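Local structure of phosphoglycerate oxidoreductase (Rhizobium etli, 4HY3) at residues Leu139-Ala144 with Ile263-Ala268; Lys189-Val194 with Phe235-Val240. The protein probably reduces glyoxylate or hydroxypyruvate with NAD(P)H as a D-isomer specific 2-hydroxyacid dehydrogenase. All blocks are in the same frame, centred on the assembly; numbering follows the deposited sequence.

Overall arrangement
Contacts 1 and 2 lie side by side in the NAD-binding domain, with centres about 10 Å apart. Each packs a helix on the end of a strand of the same parallel sheet: helix 131-147 on strand 261-264 in contact 1, and helix 186-195 on strand 233-236 in contact 2. The two strands are neighbours, joined by probable hydrogen bonds from Val236 N to Ile263 O and from Leu265 N to Val236 O, both 2.9 Å. Side chains also meet, Ile263 CD1 lying 3.4 Å from Phe235 CE1. Along the chain, contact 2 falls between the segments of contact 1. Its Val237 touches the glycine-rich motif that probably binds the dinucleotide. Both helices approach the second subunit.

Contact 1: Leu139-Ala144 with Ile263-Ala268; sequences LGFALA and ILLSRA
Phe141 and Ala142, on one turn of helix 131-147, pack against Ile263 and Leu265 at the end of strand 261-264. The contact is wholly apolar. No hydrogen bond joins the two segments, and all four residues are buried.

The aromatic part involves one edge of the Phe141 ring. Ile263 CG2 lies near the ring plane, 4.2 Å from Phe141 CD2. Further along the same edge, Leu265 CD2 comes to 4.3 Å from Phe141 CE2. The two methyl groups therefore border the ring and do not cover a face. A chi1 of -51° sets CG of Phe141 beside the backbone N and anti to the carbonyl carbon, and this turns the ring toward the strand end. Leu265 lies just past the strand, and its end bends closer to the helix than its first bond would suggest.

The aliphatic part belongs to Ile263 and Ala142. Ile263 CD1 rests on the helix surface, 3.8 Å from Ala142 CA and 3.9 Å from Ala142 CB. The short alanine lets the isoleucine tip come right up to the backbone. The two branches of Ile263 thus divide the work: CG2 serves the ring and CD1 serves the alanine. Here too the CA atoms are nearest, 7.3 Å between Ala142 and Ile263.

Other parts of the domain close around this patch. Phe235 of the neighbouring strand touches Ala142, Ile263 and Leu265, and Ile310 of strand 309-311 touches Phe141. Ile149 of the second subunit also packs on Phe141, so the ring touches both the sheet and the second subunit.

The arrangement is a helix laid on a parallel sheet, as in the Rossmann-type NAD-binding domain of 2-hydroxyacid dehydrogenases.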
loop_
_atom_site.group_PDB
_atom_site.type_symbol
_atom_site.label_atom_id
_atom_site.label_comp_id
_atom_site.label_asym_id
_atom_site.label_seq_id
_atom_site.Cartn_x
_atom_site.Cartn_y
_atom_site.Cartn_z
ATOM N N LEU A 139 1.232 0.153 -18.995
ATOM C CA LEU A 139 1.854 -0.954 -18.309
ATOM C C LEU A 139 1.732 -2.157 -19.251
ATOM O O LEU A 139 2.612 -3.021 -19.316
ATOM C CB LEU A 139 1.164 -1.199 -16.987
ATOM C CG LEU A 139 1.654 -2.358 -16.142
ATOM C CD1 LEU A 139 3.153 -2.545 -16.301
ATOM C CD2 LEU A 139 1.353 -2.170 -14.656
ATOM N N GLY A 140 0.644 -2.180 -20.021
ATOM C CA GLY A 140 0.396 -3.274 -20.931
ATOM C C GLY A 140 1.578 -3.459 -21.858
ATOM O O GLY A 140 2.164 -4.529 -21.885
ATOM N N PHE A 141 1.933 -2.417 -22.608
ATOM C CA PHE A 141 3.083 -2.493 -23.517
ATOM C C PHE A 141 4.380 -2.807 -22.796
ATOM O O PHE A 141 5.184 -3.589 -23.326
ATOM C CB PHE A 141 3.302 -1.221 -24.311
ATOM C CG PHE A 141 2.100 -0.733 -25.010
ATOM C CD1 PHE A 141 1.301 -1.604 -25.729
ATOM C CD2 PHE A 141 1.770 0.609 -24.962
ATOM C CE1 PHE A 141 0.179 -1.140 -26.390
ATOM C CE2 PHE A 141 0.643 1.078 -25.616
ATOM C CZ PHE A 141 -0.149 0.199 -26.337
ATOM N N ALA A 142 4.588 -2.223 -21.610
ATOM C CA ALA A 142 5.784 -2.559 -20.821
ATOM C C ALA A 142 5.973 -4.082 -20.735
ATOM O O ALA A 142 7.023 -4.607 -21.129
ATOM C CB ALA A 142 5.736 -1.938 -19.445
ATOM N N LEU A 143 4.913 -4.770 -20.307
ATOM C CA LEU A 143 4.915 -6.221 -20.176
ATOM C C LEU A 143 4.966 -6.920 -21.513
ATOM O O LEU A 143 5.514 -8.015 -21.630
ATOM C CB LEU A 143 3.720 -6.712 -19.371
ATOM C CG LEU A 143 3.701 -6.104 -17.978
ATOM C CD1 LEU A 143 2.316 -6.279 -17.360
ATOM C CD2 LEU A 143 4.786 -6.704 -17.099
ATOM N N ALA A 144 4.401 -6.300 -22.530
ATOM C CA ALA A 144 4.472 -6.928 -23.824
ATOM C C ALA A 144 5.939 -6.905 -24.255
ATOM O O ALA A 144 6.511 -7.972 -24.519
ATOM C CB ALA A 144 3.558 -6.250 -24.833
ATOM N N ILE A 263 8.551 3.776 -24.104
ATOM C CA ILE A 263 7.113 3.711 -24.298
ATOM C C ILE A 263 6.473 5.094 -24.442
ATOM O O ILE A 263 6.449 5.890 -23.505
ATOM C CB ILE A 263 6.471 2.869 -23.170
ATOM C CG1 ILE A 263 7.126 1.480 -23.115
ATOM C CG2 ILE A 263 4.973 2.736 -23.377
ATOM C CD1 ILE A 263 7.143 0.852 -21.744
ATOM N N LEU A 264 5.957 5.369 -25.630
ATOM C CA LEU A 264 5.460 6.701 -25.978
ATOM C C LEU A 264 3.920 6.826 -25.874
ATOM O O LEU A 264 3.175 6.244 -26.686
ATOM C CB LEU A 264 5.925 7.057 -27.386
ATOM C CG LEU A 264 5.566 8.440 -27.883
ATOM C CD1 LEU A 264 6.230 9.489 -27.002
ATOM C CD2 LEU A 264 5.982 8.579 -29.345
ATOM N N LEU A 265 3.454 7.611 -24.903
ATOM C CA LEU A 265 2.035 7.655 -24.596
ATOM C C LEU A 265 1.384 8.990 -24.872
ATOM O O LEU A 265 0.168 9.074 -24.982
ATOM C CB LEU A 265 1.788 7.242 -23.135
ATOM C CG LEU A 265 2.220 5.817 -22.811
ATOM C CD1 LEU A 265 2.330 5.559 -21.320
ATOM C CD2 LEU A 265 1.308 4.814 -23.503
ATOM N N SER A 266 2.172 10.045 -24.975
ATOM C CA SER A 266 1.594 11.359 -25.218
ATOM C C SER A 266 2.461 12.127 -26.184
ATOM O O SER A 266 3.681 12.193 -25.997
ATOM C CB SER A 266 1.551 12.137 -23.919
ATOM O OG SER A 266 2.878 12.295 -23.414
ATOM N N ARG A 267 1.840 12.702 -27.211
ATOM C CA ARG A 267 2.474 13.756 -27.980
ATOM C C ARG A 267 3.646 13.193 -28.793
ATOM O O ARG A 267 4.737 12.968 -28.260
ATOM C CB ARG A 267 2.932 14.864 -27.004
ATOM C CG ARG A 267 2.801 16.298 -27.491
ATOM C CD ARG A 267 1.361 16.771 -27.639
ATOM N NE ARG A 267 1.288 17.994 -28.448
ATOM C CZ ARG A 267 0.607 18.113 -29.583
ATOM N NH1 ARG A 267 -0.082 17.088 -30.055
ATOM N NH2 ARG A 267 0.617 19.261 -30.249
ATOM N N ALA A 268 3.428 12.964 -30.083
ATOM C CA ALA A 268 4.500 12.422 -30.923
ATOM C C ALA A 268 5.511 13.495 -31.285
ATOM O O ALA A 268 6.668 13.196 -31.600
ATOM C CB ALA A 268 3.939 11.785 -32.183
#

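Contact 2: Lys189-Val194 with Phe235-Val240; sequences KALRRV and FVVAAV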
loop_
_atom_site.group_PDB
_atom_site.type_symbol
_atom_site.label_atom_id
_atom_site.label_comp_id
_atom_site.label_asym_id
_atom_site.label_seq_id
_atom_site.Cartn_x
_atom_site.Cartn_y
_atom_site.Cartn_z
ATOM N N LYS A 189 0.738 10.015 -12.366
ATOM C CA LYS A 189 0.235 9.414 -11.108
ATOM C C LYS A 189 -0.468 8.097 -11.339
ATOM O O LYS A 189 -0.353 7.187 -10.512
ATOM C CB LYS A 189 -0.712 10.337 -10.362
ATOM C CG LYS A 189 -0.136 11.703 -10.045
ATOM C CD LYS A 189 -1.166 12.612 -9.380
ATOM C CE LYS A 189 -0.799 14.084 -9.583
ATOM N NZ LYS A 189 -1.876 15.003 -9.103
ATOM N N ALA A 190 -1.184 7.984 -12.461
ATOM C CA ALA A 190 -1.978 6.788 -12.716
ATOM C C ALA A 190 -1.021 5.626 -12.888
ATOM O O ALA A 190 -1.299 4.491 -12.459
ATOM C CB ALA A 190 -2.857 6.955 -13.949
ATOM N N LEU A 191 0.122 5.950 -13.491
ATOM C CA LEU A 191 1.157 5.001 -13.816
ATOM C C LEU A 191 1.830 4.576 -12.523
ATOM O O LEU A 191 1.941 3.382 -12.220
ATOM C CB LEU A 191 2.126 5.653 -14.770
ATOM C CG LEU A 191 3.089 4.853 -15.636
ATOM C CD1 LEU A 191 2.704 3.416 -15.898
ATOM C CD2 LEU A 191 3.208 5.571 -16.964
ATOM N N ARG A 192 2.230 5.551 -11.720
ATOM C CA ARG A 192 2.797 5.227 -10.424
ATOM C C ARG A 192 1.865 4.287 -9.685
ATOM O O ARG A 192 2.323 3.420 -8.956
ATOM C CB ARG A 192 3.091 6.480 -9.602
ATOM C CG ARG A 192 3.499 6.241 -8.161
ATOM C CD ARG A 192 4.597 5.193 -8.012
ATOM N NE ARG A 192 4.952 4.997 -6.601
ATOM C CZ ARG A 192 4.380 4.132 -5.770
ATOM N NH1 ARG A 192 3.409 3.315 -6.164
ATOM N NH2 ARG A 192 4.790 4.090 -4.519
ATOM N N ARG A 193 0.561 4.435 -9.881
ATOM C CA ARG A 193 -0.364 3.580 -9.146
ATOM C C ARG A 193 -0.335 2.132 -9.648
ATOM O O ARG A 193 -0.183 1.198 -8.862
ATOM C CB ARG A 193 -1.775 4.140 -9.151
ATOM C CG ARG A 193 -2.707 3.370 -8.226
ATOM C CD ARG A 193 -3.954 4.173 -7.874
ATOM N NE ARG A 193 -4.683 4.530 -9.086
ATOM C CZ ARG A 193 -4.650 5.728 -9.673
ATOM N NH1 ARG A 193 -3.945 6.706 -9.132
ATOM N NH2 ARG A 193 -5.326 5.953 -10.802
ATOM N N VAL A 194 -0.458 1.947 -10.957
ATOM C CA VAL A 194 -0.447 0.587 -11.484
ATOM C C VAL A 194 0.899 -0.090 -11.202
ATOM O O VAL A 194 0.950 -1.288 -10.951
ATOM C CB VAL A 194 -0.939 0.476 -12.951
ATOM C CG1 VAL A 194 -2.351 0.974 -13.020
ATOM C CG2 VAL A 194 -0.091 1.285 -13.915
ATOM N N PHE A 235 8.914 5.779 -19.849
ATOM C CA PHE A 235 7.601 6.184 -20.333
ATOM C C PHE A 235 7.574 7.698 -20.600
ATOM O O PHE A 235 7.885 8.485 -19.699
ATOM C CB PHE A 235 6.532 5.880 -19.265
ATOM C CG PHE A 235 6.352 4.415 -18.944
ATOM C CD1 PHE A 235 5.392 3.650 -19.618
ATOM C CD2 PHE A 235 7.121 3.801 -17.955
ATOM C CE1 PHE A 235 5.208 2.302 -19.309
ATOM C CE2 PHE A 235 6.951 2.458 -17.653
ATOM C CZ PHE A 235 5.996 1.702 -18.326
ATOM N N VAL A 236 7.197 8.105 -21.816
ATOM C CA VAL A 236 6.863 9.514 -22.127
ATOM C C VAL A 236 5.341 9.786 -21.964
ATOM O O VAL A 236 4.488 9.188 -22.641
ATOM C CB VAL A 236 7.281 9.928 -23.551
ATOM C CG1 VAL A 236 7.265 11.446 -23.652
ATOM C CG2 VAL A 236 8.650 9.356 -23.930
ATOM N N VAL A 237 5.015 10.743 -21.109
ATOM C CA VAL A 237 3.724 10.750 -20.461
ATOM C C VAL A 237 3.036 12.130 -20.425
ATOM O O VAL A 237 1.799 12.223 -20.353
ATOM C CB VAL A 237 3.911 10.089 -19.084
ATOM C CG1 VAL A 237 3.190 10.799 -17.970
ATOM C CG2 VAL A 237 3.502 8.654 -19.177
ATOM N N ALA A 238 3.845 13.189 -20.504
ATOM C CA ALA A 238 3.371 14.572 -20.597
ATOM C C ALA A 238 4.378 15.392 -21.387
ATOM O O ALA A 238 5.563 15.041 -21.446
ATOM C CB ALA A 238 3.172 15.178 -19.218
ATOM N N ALA A 239 3.893 16.471 -22.008
ATOM C CA ALA A 239 4.757 17.483 -22.645
ATOM C C ALA A 239 5.350 18.379 -21.550
ATOM O O ALA A 239 4.784 18.466 -20.439
ATOM C CB ALA A 239 3.971 18.308 -23.661
ATOM N N VAL A 240 6.484 19.027 -21.840
ATOM C CA VAL A 240 7.163 19.834 -20.811
ATOM C C VAL A 240 7.933 21.098 -21.258
ATOM O O VAL A 240 8.993 21.359 -20.680
ATOM C CB VAL A 240 8.099 18.959 -19.912
ATOM C CG1 VAL A 240 7.306 18.192 -18.860
ATOM C CG2 VAL A 240 8.961 18.008 -20.742
#
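Leu191 lays its CD2 methyl over one face of the Phe235 ring. The contact belongs to the Rossmann fold of the NAD-binding domain: helix 186-195 packs on the end of strand 233-236, next to strand 178-182 in the parallel sheet. The methyl is 4.2 Å from the ring centroid and 26° off the ring normal, a CH-pi contact. It sits toward the root of the ring, with Leu191 CD2 3.9 Å from Phe235 CG. Leu191 extends from the helix with CG anti to the backbone N (chi1 -161°), which carries its branch to the sheet.

Phe235 also touches Ile179 and Ile263 on the two flanking strands. The nearest CA atoms, those of Leu191 and Val237, are 9.2 Å apart, so side chains alone bridge helix and strand end. Val237 also touches the GxGxxG-like motif (Gly183, Gly185, Gly188), which spans the turn and the start of the helix, so this packing lies beside the likely dinucleotide site. On another side of the helix, Arg193 forms a salt bridge with Glu132 of helix 131-147.

The methyl that lies over the ring face also has a second partner, with Leu191 CD2 3.8 Å from Val237 CG2.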